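Long-range contacts in D-alanyl-D-alanine carboxypeptidase (Streptococcus pneumoniae R6, PDB 1XP4), which probably trims the terminal D-alanine from cell-wall precursor peptides, as a penicillin-binding serine carboxypeptidase of peptidoglycan biosynthesis: residues S276-R281 with Y314-V319; V20-G25 with G243-T248. All blocks are in the same frame, centred on the assembly; numbering follows the deposited sequence.

Interaction 1: S276-R281 with Y314-V319; sequences STFTLR and YLIERV
Phe278 and Arg318 face each other as a non-hydrogen-bonded pair between antiparallel strands 278-281 and 314-318, and their side chains run alongside one another. With CG anti to its carbonyl carbon (chi1 -60°), Phe278 sends its ring along the extended arginine: CE1 lies 3.7 Å from Arg318 CG, and CZ sits over one face of the guanidinium, offset toward its rim. The two planes are 65° apart and do not stack flat; Arg318 NH1 reaches on to a salt bridge with Asp355. The same face of the pair carries the close hydrophobic packing. Phe278 CB rests 4.0 Å from Ile316 CG2, Leu280 CD2 approaches Ile316 CG1, and Leu28 of strand 26-31 touches both Phe278 and Ile316. Between the strands, Thr279 and Glu317 pair in both directions, the shorter bond running 2.8 Å from Glu317 N to Thr279 O, while Arg281 and Leu315 do likewise. On the other face Leu315 is buried, but the end formed by Arg281 and Glu317 is looser. There the straight chains of the two cross, with Glu317 OE2 at the guanidinium edge in its plane, yet 4.0 Å from Arg281 NH1, a long salt bridge at an exposed arginine. The grip also slackens toward exposed Val319, whose N makes a weak 3.3 Å bond to Thr277 O. The arrangement is that of an antiparallel beta pair with a mainly apolar face and a mixed, more polar one, entered directly from helix 262-277 and belonging to the C-terminal domain of penicillin-binding protein 5 relatives.

Interaction 2: V20-G25 with G243-T248; sequences VEANTG and GMRVIT
Val20 and Ile247 form a hydrogen-bonded antiparallel pair: Ile247 N meets Val20 O at 2.7 Å on an almost straight bond (176° at the hydrogen), and Val20 N returns a bond to Ile247 O in the carbonyl plane. Their side chains pack together, Val20 CG2 lying 3.8 Å from Ile247 CB. Two residues on, Ala22 N still reaches Arg245 O, but from above the carbonyl plane, as the chain turns out of the strand; Ala22 CB settles against the aliphatic part of Arg245, whose guanidinium goes on to Asp221. Strand 17-21 thereby joins strand 244-253 inside the five-stranded antiparallel sheet of the beta-lactamase-like domain, where the first strand lies beside the last. Helix 262-277 covers Met244 and Val246 on one face, and helix 170-183 packs on Ile247 on the other. Glu21 ties the strand end to the turn that follows, where Gly25 N bonds to Glu21 O on the way into strand 26-31. Its CB passes near Arg245 O; its CG, anti to the backbone N, lies between that oxygen and CG of selenomethionine Met244, 3.7 Å from the latter, with SE a little farther off. A bend at chi2 (-81°) then turns the carboxylate toward the backbone of the residues that follow. OE1 accepts two bonds, from Thr24 N at 2.8 Å and from Thr24 OG1 at 2.9 Å, the N arriving on the syn side but well out of the carboxylate plane. OE2 skirts Arg245 O without bonding to it and takes a weak bond from Asn23 N.

Overall arrangement
Interaction 2 is buried near the middle of the molecule, within the five-stranded sheet of the carboxypeptidase domain, whereas interaction 1 lies farther out, in the C-terminal domain, and is partly buried. Both rest on antiparallel backbone bonding, but the accompanying chemistry differs: interaction 1 has a largely apolar face, with a long Arg281-Glu317 ion pair on the other, while interaction 2 spends its buried carboxylate on local backbone and hydroxyl donors. Helix 262-277 connects them, following strand 244-253 and running into strand 278-284. Their centres are about 12 Å apart and they touch directly: Ile316 CD1 packs on Glu21 CB, and Leu280 CD1 on Met244 CB.

Interaction 1: S276-R281 with Y314-V319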
loop_
_atom_site.group_PDB
_atom_site.type_symbol
_atom_site.label_atom_id
_atom_site.label_comp_id
_atom_site.label_asym_id
_atom_site.label_seq_id
_atom_site.Cartn_x
_atom_site.Cartn_y
_atom_site.Cartn_z
ATOM N N SER A 276 8.669 14.382 -13.293
ATOM C CA SER A 276 9.388 15.000 -14.387
ATOM C C SER A 276 10.123 13.923 -15.189
ATOM O O SER A 276 10.544 14.171 -16.315
ATOM C CB SER A 276 10.386 16.028 -13.852
ATOM O OG SER A 276 11.464 15.395 -13.187
ATOM N N THR A 277 10.256 12.728 -14.611
ATOM C CA THR A 277 10.964 11.614 -15.253
ATOM C C THR A 277 10.092 10.571 -15.958
ATOM O O THR A 277 10.524 9.948 -16.925
ATOM C CB THR A 277 11.803 10.840 -14.227
ATOM O OG1 THR A 277 12.645 11.749 -13.509
ATOM C CG2 THR A 277 12.644 9.772 -14.928
ATOM N N PHE A 278 8.884 10.359 -15.445
ATOM C CA PHE A 278 7.965 9.375 -16.005
ATOM C C PHE A 278 6.612 9.985 -16.280
ATOM O O PHE A 278 6.205 10.944 -15.631
ATOM C CB PHE A 278 7.771 8.223 -15.035
ATOM C CG PHE A 278 9.024 7.491 -14.709
ATOM C CD1 PHE A 278 9.571 6.592 -15.612
ATOM C CD2 PHE A 278 9.649 7.678 -13.483
ATOM C CE1 PHE A 278 10.722 5.886 -15.298
ATOM C CE2 PHE A 278 10.803 6.977 -13.156
ATOM C CZ PHE A 278 11.340 6.081 -14.062
ATOM N N THR A 279 5.901 9.394 -17.226
ATOM C CA THR A 279 4.583 9.875 -17.599
ATOM C C THR A 279 3.729 8.710 -18.085
ATOM O O THR A 279 4.244 7.633 -18.350
ATOM C CB THR A 279 4.694 10.919 -18.719
ATOM O OG1 THR A 279 3.392 11.240 -19.203
ATOM C CG2 THR A 279 5.521 10.377 -19.871
ATOM N N LEU A 280 2.425 8.924 -18.183
ATOM C CA LEU A 280 1.516 7.887 -18.659
ATOM C C LEU A 280 1.088 8.221 -20.081
ATOM O O LEU A 280 0.301 9.144 -20.285
ATOM C CB LEU A 280 0.260 7.802 -17.783
ATOM C CG LEU A 280 0.337 7.291 -16.344
ATOM C CD1 LEU A 280 -1.055 7.338 -15.738
ATOM C CD2 LEU A 280 0.892 5.865 -16.309
ATOM N N ARG A 281 1.611 7.488 -21.060
ATOM C CA ARG A 281 1.234 7.726 -22.445
ATOM C C ARG A 281 0.118 6.743 -22.779
ATOM O O ARG A 281 0.245 5.550 -22.513
ATOM C CB ARG A 281 2.429 7.505 -23.378
ATOM C CG ARG A 281 2.156 7.950 -24.811
ATOM C CD ARG A 281 3.363 7.803 -25.739
ATOM N NE ARG A 281 3.060 8.308 -27.080
ATOM C CZ ARG A 281 3.888 8.234 -28.121
ATOM N NH1 ARG A 281 5.083 7.671 -27.979
ATOM N NH2 ARG A 281 3.520 8.717 -29.305
ATOM N N TYR A 314 -3.139 2.871 -20.451
ATOM C CA TYR A 314 -1.953 3.714 -20.351
ATOM C C TYR A 314 -0.773 2.874 -19.864
ATOM O O TYR A 314 -0.956 1.815 -19.256
ATOM C CB TYR A 314 -2.172 4.869 -19.362
ATOM C CG TYR A 314 -3.196 5.897 -19.784
ATOM C CD1 TYR A 314 -4.559 5.638 -19.685
ATOM C CD2 TYR A 314 -2.796 7.141 -20.269
ATOM C CE1 TYR A 314 -5.506 6.596 -20.055
ATOM C CE2 TYR A 314 -3.730 8.107 -20.644
ATOM C CZ TYR A 314 -5.084 7.828 -20.532
ATOM O OH TYR A 314 -6.010 8.782 -20.894
ATOM N N LEU A 315 0.434 3.361 -20.139
ATOM C CA LEU A 315 1.665 2.693 -19.727
ATOM C C LEU A 315 2.619 3.737 -19.178
ATOM O O LEU A 315 2.569 4.901 -19.580
ATOM C CB LEU A 315 2.344 2.015 -20.913
ATOM C CG LEU A 315 1.601 0.955 -21.717
ATOM C CD1 LEU A 315 2.526 0.486 -22.789
ATOM C CD2 LEU A 315 1.175 -0.205 -20.846
ATOM N N ILE A 316 3.483 3.324 -18.258
ATOM C CA ILE A 316 4.464 4.239 -17.703
ATOM C C ILE A 316 5.568 4.347 -18.748
ATOM O O ILE A 316 5.991 3.338 -19.302
ATOM C CB ILE A 316 5.078 3.703 -16.403
ATOM C CG1 ILE A 316 3.982 3.300 -15.431
ATOM C CG2 ILE A 316 5.941 4.779 -15.758
ATOM C CD1 ILE A 316 4.524 2.884 -14.094
ATOM N N GLU A 317 6.025 5.562 -19.027
ATOM C CA GLU A 317 7.082 5.762 -20.011
ATOM C C GLU A 317 8.046 6.843 -19.531
ATOM O O GLU A 317 7.625 7.919 -19.098
ATOM C CB GLU A 317 6.477 6.164 -21.364
ATOM C CG GLU A 317 7.494 6.340 -22.495
ATOM C CD GLU A 317 6.854 6.826 -23.796
ATOM O OE1 GLU A 317 6.059 7.790 -23.741
ATOM O OE2 GLU A 317 7.154 6.256 -24.871
ATOM N N ARG A 318 9.339 6.547 -19.584
ATOM C CA ARG A 318 10.309 7.589 -19.455
ATOM C C ARG A 318 10.124 8.637 -20.575
ATOM O O ARG A 318 9.604 8.373 -21.655
ATOM C CB ARG A 318 11.677 6.945 -19.467
ATOM C CG ARG A 318 12.499 7.277 -18.229
ATOM C CD ARG A 318 13.902 6.678 -18.307
ATOM N NE ARG A 318 14.574 6.814 -17.027
ATOM C CZ ARG A 318 14.569 5.734 -16.244
ATOM N NH1 ARG A 318 14.006 4.628 -16.653
ATOM N NH2 ARG A 318 15.179 5.768 -15.066
ATOM N N VAL A 319 10.413 9.903 -20.262
ATOM C CA VAL A 319 10.218 10.939 -21.272
ATOM C C VAL A 319 11.527 11.301 -21.987
ATOM O O VAL A 319 12.516 11.646 -21.367
ATOM C CB VAL A 319 9.689 12.228 -20.586
ATOM C CG1 VAL A 319 8.848 11.922 -19.350
ATOM C CG2 VAL A 319 10.796 13.180 -20.191
#

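Interaction 2: V20-G25 with G243-T248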
loop_
_atom_site.group_PDB
_atom_site.type_symbol
_atom_site.label_atom_id
_atom_site.label_comp_id
_atom_site.label_asym_id
_atom_site.label_seq_id
_atom_site.Cartn_x
_atom_site.Cartn_y
_atom_site.Cartn_z
ATOM N N VAL A 20 6.893 3.189 -6.178
ATOM C CA VAL A 20 6.301 2.321 -7.197
ATOM C C VAL A 20 4.953 2.818 -7.687
ATOM O O VAL A 20 4.233 3.502 -6.961
ATOM C CB VAL A 20 6.113 0.872 -6.691
ATOM C CG1 VAL A 20 7.454 0.271 -6.376
ATOM C CG2 VAL A 20 5.211 0.848 -5.468
ATOM N N GLU A 21 4.625 2.487 -8.931
ATOM C CA GLU A 21 3.339 2.876 -9.488
ATOM C C GLU A 21 2.408 1.824 -8.914
ATOM O O GLU A 21 2.549 0.642 -9.200
ATOM C CB GLU A 21 3.380 2.816 -11.009
ATOM C CG GLU A 21 2.145 3.361 -11.692
ATOM C CD GLU A 21 1.016 2.362 -11.725
ATOM O OE1 GLU A 21 1.254 1.221 -12.186
ATOM O OE2 GLU A 21 -0.107 2.717 -11.300
ATOM N N ALA A 22 1.474 2.261 -8.079
ATOM C CA ALA A 22 0.549 1.357 -7.400
ATOM C C ALA A 22 0.009 0.196 -8.214
ATOM O O ALA A 22 0.237 -0.970 -7.873
ATOM C CB ALA A 22 -0.611 2.139 -6.816
ATOM N N ASN A 23 -0.692 0.507 -9.296
ATOM C CA ASN A 23 -1.303 -0.531 -10.089
ATOM C C ASN A 23 -0.409 -1.650 -10.610
ATOM O O ASN A 23 -0.728 -2.830 -10.422
ATOM C CB ASN A 23 -2.077 0.086 -11.242
ATOM C CG ASN A 23 -3.073 -0.878 -11.827
ATOM O OD1 ASN A 23 -3.600 -1.731 -11.113
ATOM N ND2 ASN A 23 -3.353 -0.749 -13.118
ATOM N N THR A 24 0.704 -1.314 -11.257
ATOM C CA THR A 24 1.566 -2.364 -11.794
ATOM C C THR A 24 2.704 -2.783 -10.878
ATOM O O THR A 24 3.350 -3.801 -11.115
ATOM C CB THR A 24 2.164 -1.960 -13.150
ATOM O OG1 THR A 24 3.073 -0.866 -12.970
ATOM C CG2 THR A 24 1.056 -1.548 -14.109
ATOM N N GLY A 25 2.946 -2.010 -9.826
ATOM C CA GLY A 25 4.020 -2.342 -8.910
ATOM C C GLY A 25 5.385 -2.105 -9.528
ATOM O O GLY A 25 6.402 -2.601 -9.027
ATOM N N GLY A 243 -2.334 12.013 -13.045
ATOM C CA GLY A 243 -3.103 10.836 -13.407
ATOM C C GLY A 243 -2.545 9.491 -12.981
ATOM O O GLY A 243 -3.169 8.456 -13.243
HETATM N N MSE A 244 -1.392 9.495 -12.310
HETATM C CA MSE A 244 -0.748 8.253 -11.884
HETATM C C MSE A 244 -0.626 8.101 -10.366
HETATM O O MSE A 244 -0.228 9.036 -9.662
HETATM C CB MSE A 244 0.637 8.171 -12.533
HETATM C CG MSE A 244 1.510 6.999 -12.106
HETATM SE SE MSE A 244 3.204 6.985 -13.082
HETATM C CE MSE A 244 4.269 8.109 -11.937
ATOM N N ARG A 245 -0.972 6.915 -9.869
ATOM C CA ARG A 245 -0.887 6.631 -8.438
ATOM C C ARG A 245 0.497 6.106 -8.083
ATOM O O ARG A 245 0.980 5.120 -8.647
ATOM C CB ARG A 245 -1.935 5.608 -8.019
ATOM C CG ARG A 245 -1.905 5.305 -6.543
ATOM C CD ARG A 245 -3.304 5.317 -5.972
ATOM N NE ARG A 245 -3.339 6.135 -4.767
ATOM C CZ ARG A 245 -4.397 6.827 -4.364
ATOM N NH1 ARG A 245 -5.522 6.799 -5.069
ATOM N NH2 ARG A 245 -4.315 7.576 -3.271
ATOM N N VAL A 246 1.125 6.768 -7.124
ATOM C CA VAL A 246 2.456 6.402 -6.704
ATOM C C VAL A 246 2.486 6.053 -5.235
ATOM O O VAL A 246 1.881 6.746 -4.417
ATOM C CB VAL A 246 3.443 7.569 -6.931
ATOM C CG1 VAL A 246 4.816 7.205 -6.378
ATOM C CG2 VAL A 246 3.532 7.906 -8.415
ATOM N N ILE A 247 3.174 4.964 -4.910
ATOM C CA ILE A 247 3.337 4.566 -3.524
ATOM C C ILE A 247 4.773 4.907 -3.193
ATOM O O ILE A 247 5.696 4.533 -3.907
ATOM C CB ILE A 247 3.102 3.077 -3.299
ATOM C CG1 ILE A 247 1.645 2.731 -3.618
ATOM C CG2 ILE A 247 3.421 2.735 -1.844
ATOM C CD1 ILE A 247 1.251 1.325 -3.215
ATOM N N THR A 248 4.937 5.640 -2.101
ATOM C CA THR A 248 6.233 6.118 -1.649
ATOM C C THR A 248 6.632 5.566 -0.287
ATOM O O THR A 248 5.833 5.552 0.655
ATOM C CB THR A 248 6.208 7.670 -1.603
ATOM O OG1 THR A 248 6.586 8.178 -2.885
ATOM C CG2 THR A 248 7.140 8.221 -0.530
#